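Local atomic coordinates of KLLA0E08119p (Kluyveromyces lactis, PDB entry 3VA7), a protein that probably uses ATP, hydrogencarbonate and its biotin cofactor to convert urea into urea-1-carboxylate, this chain being the urea carboxylase part of a longer enzyme. Residues A[367-372]-A[410-415]; A[382-387]-A[397-402]; A[611-616]-A[1054-1059]. All coordinates share one frame; numbering follows the deposited sequence.

Interaction 1: A[367-372]-A[410-415]; sequences RLYAEN and DPTLAK
Tyr369 lies along the backbone of Pro411 and Thr412. CB sits 3.9 Å from Pro411 O. With CG beside the backbone N and anti to the carbonyl carbon (chi1 -74°), the ring turns one edge to the facing segment: CD1 is 3.9 Å from Pro411 CG and also reaches the peptide that joins Pro411 to Thr412. One atom further out, CE1 comes 3.2 Å from Thr412 OG1, which approaches obliquely. At the tip, Tyr369 OH accepts a hydrogen bond from Arg367 NH1 (3.1 Å) and lies in the guanidinium plane, while the rest of that guanidinium forms salt bridges with Glu268 and Glu325. An alanine here has no hydroxyl or ring, and would probably leave Arg367 NH1 without that acceptor and open a gap beside Pro411 and Thr412. Thr412 is itself tied back, its N donating to Asp410 OD2 in an Asx turn and its OG1 adding a second bond to the same oxygen.

The antiparallel strands pair through a classic beta bulge, in which Leu413 and Ala414 both face Leu368. Leu368 O therefore accepts twice, from Leu413 N (2.7 Å) and Ala414 N (3.3 Å), and Ala370 N donates to Pro411 O (2.8 Å). On the sheet face that carries Leu368 and Ala414, Leu368 CD2 packs on Leu413 CB at 3.8 Å. The bulge lies in the biotin carboxylase C-terminal domain. Backbone bonds thus align the strands, while the tyrosine joins apolar packing along its ring to a polar tip that ends on an arginine already engaged by two carboxylates.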
loop_
_atom_site.group_PDB
_atom_site.type_symbol
_atom_site.label_atom_id
_atom_site.label_comp_id
_atom_site.label_asym_id
_atom_site.label_seq_id
_atom_site.Cartn_x
_atom_site.Cartn_y
_atom_site.Cartn_z
ATOM N N ARG A 367 10.912 17.320 -17.580
ATOM C CA ARG A 367 10.075 17.639 -16.443
ATOM C C ARG A 367 9.170 16.466 -16.080
ATOM O O ARG A 367 8.200 16.174 -16.802
ATOM C CB ARG A 367 9.218 18.841 -16.791
ATOM C CG ARG A 367 9.939 20.067 -17.309
ATOM C CD ARG A 367 9.030 21.284 -17.013
ATOM N NE ARG A 367 9.561 22.556 -17.477
ATOM C CZ ARG A 367 8.874 23.695 -17.429
ATOM N NH1 ARG A 367 7.645 23.713 -16.936
ATOM N NH2 ARG A 367 9.405 24.813 -17.880
ATOM N N LEU A 368 9.466 15.805 -14.968
ATOM C CA LEU A 368 8.616 14.730 -14.468
ATOM C C LEU A 368 7.406 15.280 -13.755
ATOM O O LEU A 368 7.541 15.908 -12.704
ATOM C CB LEU A 368 9.380 13.801 -13.516
ATOM C CG LEU A 368 8.728 12.446 -13.113
ATOM C CD1 LEU A 368 8.863 11.378 -14.217
ATOM C CD2 LEU A 368 9.316 11.912 -11.783
ATOM N N TYR A 369 6.233 15.020 -14.335
ATOM C CA TYR A 369 4.921 15.416 -13.792
ATOM C C TYR A 369 4.098 14.220 -13.287
ATOM O O TYR A 369 4.103 13.139 -13.906
ATOM C CB TYR A 369 4.091 16.125 -14.874
ATOM C CG TYR A 369 4.536 17.540 -15.208
ATOM C CD1 TYR A 369 4.149 18.603 -14.392
ATOM C CD2 TYR A 369 5.289 17.824 -16.351
ATOM C CE1 TYR A 369 4.532 19.910 -14.659
ATOM C CE2 TYR A 369 5.675 19.125 -16.638
ATOM C CZ TYR A 369 5.281 20.175 -15.777
ATOM O OH TYR A 369 5.638 21.498 -15.971
ATOM N N ALA A 370 3.363 14.412 -12.184
ATOM C CA ALA A 370 2.325 13.474 -11.755
ATOM C C ALA A 370 1.110 13.691 -12.643
ATOM O O ALA A 370 0.172 14.426 -12.300
ATOM C CB ALA A 370 1.972 13.711 -10.335
ATOM N N GLU A 371 1.136 13.061 -13.806
ATOM C CA GLU A 371 0.092 13.227 -14.822
ATOM C C GLU A 371 -0.078 11.934 -15.599
ATOM O O GLU A 371 0.881 11.124 -15.706
ATOM C CB GLU A 371 0.550 14.211 -15.883
ATOM C CG GLU A 371 0.096 15.594 -15.767
ATOM C CD GLU A 371 0.904 16.464 -16.713
ATOM O OE1 GLU A 371 1.696 15.854 -17.491
ATOM O OE2 GLU A 371 0.758 17.726 -16.654
ATOM N N ASN A 372 -1.249 11.795 -16.228
ATOM C CA ASN A 372 -1.498 10.661 -17.109
ATOM C C ASN A 372 -1.475 10.980 -18.623
ATOM O O ASN A 372 -2.442 11.506 -19.176
ATOM C CB ASN A 372 -2.802 9.979 -16.686
ATOM C CG ASN A 372 -2.985 8.667 -17.366
ATOM O OD1 ASN A 372 -2.171 8.283 -18.183
ATOM N ND2 ASN A 372 -4.042 7.964 -17.034
ATOM N N ASP A 410 -0.021 22.008 -8.851
ATOM C CA ASP A 410 0.848 21.901 -10.017
ATOM C C ASP A 410 1.493 20.569 -9.825
ATOM O O ASP A 410 2.029 20.299 -8.771
ATOM C CB ASP A 410 1.944 22.973 -10.011
ATOM C CG ASP A 410 3.085 22.656 -10.974
ATOM O OD1 ASP A 410 2.985 22.948 -12.197
ATOM O OD2 ASP A 410 4.103 22.114 -10.496
ATOM N N PRO A 411 1.467 19.732 -10.858
ATOM C CA PRO A 411 1.874 18.354 -10.618
ATOM C C PRO A 411 3.400 18.065 -10.837
ATOM O O PRO A 411 3.790 16.920 -11.049
ATOM C CB PRO A 411 0.964 17.573 -11.590
ATOM C CG PRO A 411 0.595 18.583 -12.694
ATOM C CD PRO A 411 1.052 19.964 -12.257
ATOM N N THR A 412 4.256 19.073 -10.753
ATOM C CA THR A 412 5.679 18.800 -10.872
ATOM C C THR A 412 6.247 17.856 -9.783
ATOM O O THR A 412 6.042 18.047 -8.576
ATOM C CB THR A 412 6.478 20.107 -10.906
ATOM O OG1 THR A 412 6.134 20.833 -12.099
ATOM C CG2 THR A 412 7.977 19.808 -10.871
ATOM N N LEU A 413 6.964 16.838 -10.218
ATOM C CA LEU A 413 7.571 15.919 -9.288
ATOM C C LEU A 413 9.052 16.222 -9.144
ATOM O O LEU A 413 9.602 16.278 -8.038
ATOM C CB LEU A 413 7.340 14.458 -9.737
ATOM C CG LEU A 413 5.902 13.933 -9.522
ATOM C CD1 LEU A 413 5.589 12.539 -10.092
ATOM C CD2 LEU A 413 5.500 14.019 -8.030
ATOM N N ALA A 414 9.686 16.447 -10.278
ATOM C CA ALA A 414 11.112 16.410 -10.355
ATOM C C ALA A 414 11.544 16.980 -11.676
ATOM O O ALA A 414 10.803 17.002 -12.613
ATOM C CB ALA A 414 11.627 14.964 -10.166
ATOM N N LYS A 415 12.738 17.534 -11.712
ATOM C CA LYS A 415 13.302 17.991 -12.949
ATOM C C LYS A 415 14.609 17.237 -13.019
ATOM O O LYS A 415 15.417 17.259 -12.063
ATOM C CB LYS A 415 13.522 19.483 -12.940
ATOM C CG LYS A 415 12.250 20.239 -12.959
ATOM C CD LYS A 415 12.511 21.729 -13.131
ATOM C CE LYS A 415 13.118 22.337 -11.880
ATOM N NZ LYS A 415 13.705 23.658 -12.106
#

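Interaction 2: A[382-387]-A[397-402]; sequences GQLTSV and TWVKKG
Leu384 and Val399 provide the apolar side of this contact, Leu384 CD1 packing 3.8 Å from Val399 CG2. Val399 holds CG2 in the crowded position between its backbone N and carbonyl carbon (chi1 -49°), which sets that methyl against Leu384 while CG1 rests over one face of the neighbouring Trp398 ring. Val387 adds a second aliphatic group, its CG1 4.3 Å from Val399 CG2. Beyond the segments, Leu384 and Val387 both touch Val439, so the same cluster continues onto strand 438-440.

Side chain also meets backbone. Val387 CG2 lies against the peptide between Lys400 and Lys401, 3.4 Å from Lys401 N. In the reverse sense, the CG of Lys401 packs 3.6 Å from Thr385 O, the methylene part of the lysine lying beside the main chain.

Among the polar contacts, Gly402 N donates a hydrogen bond across the segments to Leu384 O (2.9 Å, 155° at the hydrogen), approaching from above the carbonyl plane. Thr397 OG1 accepts from Val399 N at 3.3 Å in an ST turn at the start of the loop, and is also hydrogen-bonded to Leu413 O. Trp398 NE1 to Thr412 O and Lys400 N to Thr403 OG1 tie the loop to its surroundings. Thr385 and Ser386 both face Tyr440 in a classic beta bulge, where the chain passes from one sheet to another within the biotin carboxylase C-terminal domain. A backbone bond holds Gly402 N, while across to 382-387 the remaining contacts described are mainly aliphatic; the exposed lysines contribute through carbon atoms and backbone.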
loop_
_atom_site.group_PDB
_atom_site.type_symbol
_atom_site.label_atom_id
_atom_site.label_comp_id
_atom_site.label_asym_id
_atom_site.label_seq_id
_atom_site.Cartn_x
_atom_site.Cartn_y
_atom_site.Cartn_z
ATOM N N GLY A 382 -1.706 11.157 -5.204
ATOM C CA GLY A 382 -1.450 9.960 -4.399
ATOM C C GLY A 382 -0.117 9.852 -3.652
ATOM O O GLY A 382 0.748 10.680 -3.813
ATOM N N GLN A 383 0.054 8.805 -2.844
ATOM C CA GLN A 383 1.306 8.582 -2.116
ATOM C C GLN A 383 2.372 7.868 -2.928
ATOM O O GLN A 383 2.120 6.785 -3.480
ATOM C CB GLN A 383 1.092 7.813 -0.823
ATOM C CG GLN A 383 2.281 7.942 0.026
ATOM C CD GLN A 383 2.140 7.311 1.376
ATOM O OE1 GLN A 383 2.713 7.810 2.352
ATOM N NE2 GLN A 383 1.427 6.198 1.452
ATOM N N LEU A 384 3.557 8.471 -2.992
ATOM C CA LEU A 384 4.670 7.841 -3.646
ATOM C C LEU A 384 5.174 6.707 -2.758
ATOM O O LEU A 384 5.308 6.842 -1.548
ATOM C CB LEU A 384 5.785 8.832 -3.995
ATOM C CG LEU A 384 5.353 9.953 -4.930
ATOM C CD1 LEU A 384 6.516 10.821 -5.242
ATOM C CD2 LEU A 384 4.671 9.459 -6.216
ATOM N N THR A 385 5.481 5.596 -3.400
ATOM C CA THR A 385 5.614 4.331 -2.739
ATOM C C THR A 385 7.051 3.852 -2.857
ATOM O O THR A 385 7.546 2.996 -2.087
ATOM C CB THR A 385 4.582 3.368 -3.404
ATOM O OG1 THR A 385 3.618 2.952 -2.421
ATOM C CG2 THR A 385 5.219 2.211 -4.200
ATOM N N SER A 386 7.719 4.414 -3.843
ATOM C CA SER A 386 9.091 4.102 -4.085
ATOM C C SER A 386 9.572 5.213 -5.024
ATOM O O SER A 386 8.897 5.597 -5.991
ATOM C CB SER A 386 9.223 2.677 -4.672
ATOM O OG SER A 386 10.300 2.608 -5.610
ATOM N N VAL A 387 10.721 5.767 -4.721
ATOM C CA VAL A 387 11.204 6.907 -5.485
ATOM C C VAL A 387 12.696 6.707 -5.689
ATOM O O VAL A 387 13.462 6.748 -4.755
ATOM C CB VAL A 387 10.909 8.268 -4.750
ATOM C CG1 VAL A 387 11.497 9.403 -5.514
ATOM C CG2 VAL A 387 9.375 8.496 -4.527
ATOM N N THR A 397 14.089 18.237 -7.118
ATOM C CA THR A 397 12.843 17.648 -6.779
ATOM C C THR A 397 12.476 18.075 -5.358
ATOM O O THR A 397 13.220 18.837 -4.698
ATOM C CB THR A 397 12.925 16.086 -6.904
ATOM O OG1 THR A 397 11.614 15.506 -6.732
ATOM C CG2 THR A 397 13.961 15.487 -5.868
ATOM N N TRP A 398 11.334 17.586 -4.892
ATOM C CA TRP A 398 10.890 17.852 -3.539
ATOM C C TRP A 398 10.212 16.592 -3.009
ATOM O O TRP A 398 9.524 16.652 -2.017
ATOM C CB TRP A 398 9.917 19.035 -3.518
ATOM C CG TRP A 398 8.706 18.775 -4.291
ATOM C CD1 TRP A 398 8.571 18.764 -5.680
ATOM C CD2 TRP A 398 7.425 18.429 -3.763
ATOM N NE1 TRP A 398 7.259 18.451 -6.025
ATOM C CE2 TRP A 398 6.542 18.240 -4.874
ATOM C CE3 TRP A 398 6.931 18.254 -2.459
ATOM C CZ2 TRP A 398 5.200 17.878 -4.703
ATOM C CZ3 TRP A 398 5.594 17.901 -2.282
ATOM C CH2 TRP A 398 4.732 17.716 -3.397
ATOM N N VAL A 399 10.435 15.449 -3.665
ATOM C CA VAL A 399 9.733 14.217 -3.312
ATOM C C VAL A 399 10.670 13.044 -2.989
ATOM O O VAL A 399 11.847 13.014 -3.395
ATOM C CB VAL A 399 8.742 13.828 -4.403
ATOM C CG1 VAL A 399 7.867 15.052 -4.775
ATOM C CG2 VAL A 399 9.463 13.219 -5.611
ATOM N N LYS A 400 10.157 12.104 -2.202
ATOM C CA LYS A 400 10.848 10.847 -1.899
ATOM C C LYS A 400 9.781 9.798 -1.553
ATOM O O LYS A 400 8.602 10.088 -1.607
ATOM C CB LYS A 400 11.844 11.024 -0.756
ATOM C CG LYS A 400 11.381 12.025 0.240
ATOM C CD LYS A 400 12.050 11.900 1.620
ATOM C CE LYS A 400 11.089 12.548 2.690
ATOM N NZ LYS A 400 11.797 13.211 3.887
ATOM N N LYS A 401 10.215 8.560 -1.271
ATOM C CA LYS A 401 9.356 7.485 -0.804
ATOM C C LYS A 401 8.548 8.160 0.302
ATOM O O LYS A 401 9.119 8.772 1.207
ATOM C CB LYS A 401 10.236 6.349 -0.255
ATOM C CG LYS A 401 9.594 4.988 0.134
ATOM C CD LYS A 401 10.676 4.210 0.950
ATOM C CE LYS A 401 10.817 2.723 0.559
ATOM N NZ LYS A 401 11.916 2.352 -0.485
ATOM N N GLY A 402 7.232 8.088 0.228
ATOM C CA GLY A 402 6.457 8.609 1.322
ATOM C C GLY A 402 5.626 9.820 1.020
ATOM O O GLY A 402 4.504 9.906 1.475
#

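Interaction 3: A[611-616]-A[1054-1059]; sequences GNMGGY and WDKLVI
Met613, Trp1054 and Lys1056 make the closely packed half of this contact. The sulfur of Met613 approaches the benzo end of the indole, SD standing 4.0 Å from Trp1054 CZ2 and 5.1 Å from the centroid of the six-membered ring. This is an oblique Met-aromatic contact, 60° off the ring normal. A bend at the end of the methionine (chi3 71°) brings CE to 4.2 Å from the same Trp1054 CZ2. Further back along the side chain, Met613 CG meets Lys1056 CD at 4.0 Å as the two chains run past each other in opposite directions. Tyr601 touches both Met613 and Trp1054, and its OH is hydrogen-bonded to Lys1056 O, so Tyr601 is a further residue against this packed part.

The segments belong to different halves of the carboxyltransferase region, 611-616 to the family of subdomains A and B and 1054-1059 to that of subdomains C and D, and they meet loop to loop. Asp1055 to Val1058 forms a type I beta turn, steadied by Ile1059 N donating to Asp1055 OD1. Asn612 and Met613 form a G1 beta bulge facing Phe608. Bound urea lies about 14 Å from the side chain of Trp1054.

Toward the exposed Asn612 the fit is looser and more polar. Lys1056 leaves the backbone extended and bends at chi3 (94°), which lets NZ donate to Asn612 O at 3.0 Å, tilted from the carbonyl plane. A water bridges a wider separation between the segments, donating to Gly611 O (2.7 Å) and accepting a weak bond from Trp1054 NE1 (2.8 Å). Near the turn, a glycerol, probably from the crystallisation liquor, hydrogen-bonds Leu1057 N and Asp1055 OD1.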
loop_
_atom_site.group_PDB
_atom_site.type_symbol
_atom_site.label_atom_id
_atom_site.label_comp_id
_atom_site.label_asym_id
_atom_site.label_seq_id
_atom_site.Cartn_x
_atom_site.Cartn_y
_atom_site.Cartn_z
ATOM N N GLY A 611 -3.652 -4.380 3.045
ATOM C CA GLY A 611 -2.453 -3.652 3.462
ATOM C C GLY A 611 -1.964 -2.598 2.450
ATOM O O GLY A 611 -0.874 -2.031 2.611
ATOM N N ASN A 612 -2.763 -2.319 1.418
ATOM C CA ASN A 612 -2.376 -1.383 0.348
ATOM C C ASN A 612 -0.974 -1.648 -0.137
ATOM O O ASN A 612 -0.188 -0.729 -0.324
ATOM C CB ASN A 612 -2.578 0.077 0.755
ATOM C CG ASN A 612 -4.050 0.389 1.035
ATOM O OD1 ASN A 612 -4.835 0.573 0.110
ATOM N ND2 ASN A 612 -4.435 0.411 2.309
ATOM N N MET A 613 -0.691 -2.925 -0.360
ATOM C CA MET A 613 0.633 -3.410 -0.609
ATOM C C MET A 613 0.716 -4.140 -1.954
ATOM O O MET A 613 -0.069 -5.039 -2.223
ATOM C CB MET A 613 0.970 -4.443 0.465
ATOM C CG MET A 613 1.621 -3.916 1.662
ATOM S SD MET A 613 1.434 -5.049 3.056
ATOM C CE MET A 613 2.520 -6.441 2.586
ATOM N N GLY A 614 1.703 -3.812 -2.770
ATOM C CA GLY A 614 1.987 -4.651 -3.920
ATOM C C GLY A 614 0.993 -4.396 -5.016
ATOM O O GLY A 614 0.213 -3.450 -4.945
ATOM N N GLY A 615 1.043 -5.231 -6.049
ATOM C CA GLY A 615 0.138 -5.109 -7.209
ATOM C C GLY A 615 0.191 -3.773 -7.918
ATOM O O GLY A 615 1.232 -3.135 -7.992
ATOM N N TYR A 616 -0.937 -3.385 -8.492
ATOM C CA TYR A 616 -1.118 -2.046 -9.039
ATOM C C TYR A 616 -1.460 -1.070 -7.897
ATOM O O TYR A 616 -2.612 -0.915 -7.446
ATOM C CB TYR A 616 -2.168 -2.012 -10.147
ATOM C CG TYR A 616 -2.196 -0.669 -10.808
ATOM C CD1 TYR A 616 -1.219 -0.304 -11.760
ATOM C CD2 TYR A 616 -3.165 0.274 -10.450
ATOM C CE1 TYR A 616 -1.233 0.958 -12.337
ATOM C CE2 TYR A 616 -3.188 1.528 -11.013
ATOM C CZ TYR A 616 -2.229 1.871 -11.956
ATOM O OH TYR A 616 -2.286 3.144 -12.498
ATOM N N TRP A 1054 2.843 -0.943 12.093
ATOM C CA TRP A 1054 3.373 -1.342 10.789
ATOM C C TRP A 1054 3.614 -0.132 9.922
ATOM O O TRP A 1054 2.694 0.623 9.667
ATOM C CB TRP A 1054 2.382 -2.238 10.093
ATOM C CG TRP A 1054 2.673 -2.536 8.647
ATOM C CD1 TRP A 1054 2.210 -1.852 7.529
ATOM C CD2 TRP A 1054 3.444 -3.653 8.145
ATOM N NE1 TRP A 1054 2.648 -2.489 6.378
ATOM C CE2 TRP A 1054 3.418 -3.576 6.727
ATOM C CE3 TRP A 1054 4.173 -4.699 8.766
ATOM C CZ2 TRP A 1054 4.104 -4.491 5.917
ATOM C CZ3 TRP A 1054 4.825 -5.628 7.950
ATOM C CH2 TRP A 1054 4.785 -5.514 6.533
ATOM N N ASP A 1055 4.825 0.041 9.439
ATOM C CA ASP A 1055 5.221 1.244 8.722
ATOM C C ASP A 1055 5.540 0.755 7.299
ATOM O O ASP A 1055 6.705 0.472 6.931
ATOM C CB ASP A 1055 6.415 1.859 9.480
ATOM C CG ASP A 1055 7.107 3.015 8.751
ATOM O OD1 ASP A 1055 6.670 3.414 7.631
ATOM O OD2 ASP A 1055 8.136 3.518 9.299
ATOM N N LYS A 1056 4.494 0.605 6.493
ATOM C CA LYS A 1056 4.635 -0.002 5.142
ATOM C C LYS A 1056 5.879 0.468 4.356
ATOM O O LYS A 1056 6.586 -0.305 3.735
ATOM C CB LYS A 1056 3.388 0.295 4.310
ATOM C CG LYS A 1056 3.442 -0.340 2.965
ATOM C CD LYS A 1056 2.185 -0.048 2.232
ATOM C CE LYS A 1056 2.335 1.170 1.355
ATOM N NZ LYS A 1056 0.987 1.674 1.037
ATOM N N LEU A 1057 6.121 1.761 4.360
ATOM C CA LEU A 1057 7.222 2.299 3.594
ATOM C C LEU A 1057 8.439 2.601 4.493
ATOM O O LEU A 1057 9.396 3.271 4.041
ATOM C CB LEU A 1057 6.753 3.577 2.921
ATOM C CG LEU A 1057 5.489 3.479 2.060
ATOM C CD1 LEU A 1057 5.109 4.886 1.449
ATOM C CD2 LEU A 1057 5.726 2.486 0.999
ATOM N N VAL A 1058 8.401 2.157 5.757
ATOM C CA VAL A 1058 9.554 2.371 6.630
ATOM C C VAL A 1058 9.998 3.852 6.617
ATOM O O VAL A 1058 11.186 4.135 6.528
ATOM C CB VAL A 1058 10.774 1.468 6.231
ATOM C CG1 VAL A 1058 11.832 1.402 7.370
ATOM C CG2 VAL A 1058 10.326 0.051 5.929
ATOM N N ILE A 1059 9.039 4.778 6.680
ATOM C CA ILE A 1059 9.351 6.178 6.692
ATOM C C ILE A 1059 9.165 6.779 8.105
ATOM O O ILE A 1059 9.345 7.981 8.330
ATOM C CB ILE A 1059 8.443 6.971 5.674
ATOM C CG1 ILE A 1059 6.965 6.596 5.804
ATOM C CG2 ILE A 1059 8.872 6.828 4.185
ATOM C CD1 ILE A 1059 6.057 7.743 5.367
HETATM O O HOH W 1 0.314 -1.558 5.036
#

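From the N terminus, strand 362-372 comes first, and interaction 1 closes its loop only when the chain returns as strand 412-420. Nested inside that loop, interaction 2 joins 382-387 to 397-402. The two contacts touch where Leu413 O meets Thr397 OG1 and Thr412 O meets Trp398 NE1, both probable hydrogen bonds within the biotin carboxylase part. Interaction 3 follows in series, closing a far longer loop of 437 residues between the two halves of the carboxyltransferase region. It lies against interaction 2: Leu1057 packs on Leu384, Thr385 and Lys401, joining biotin carboxylase to carboxyltransferase. Interactions 1 and 3 do not touch.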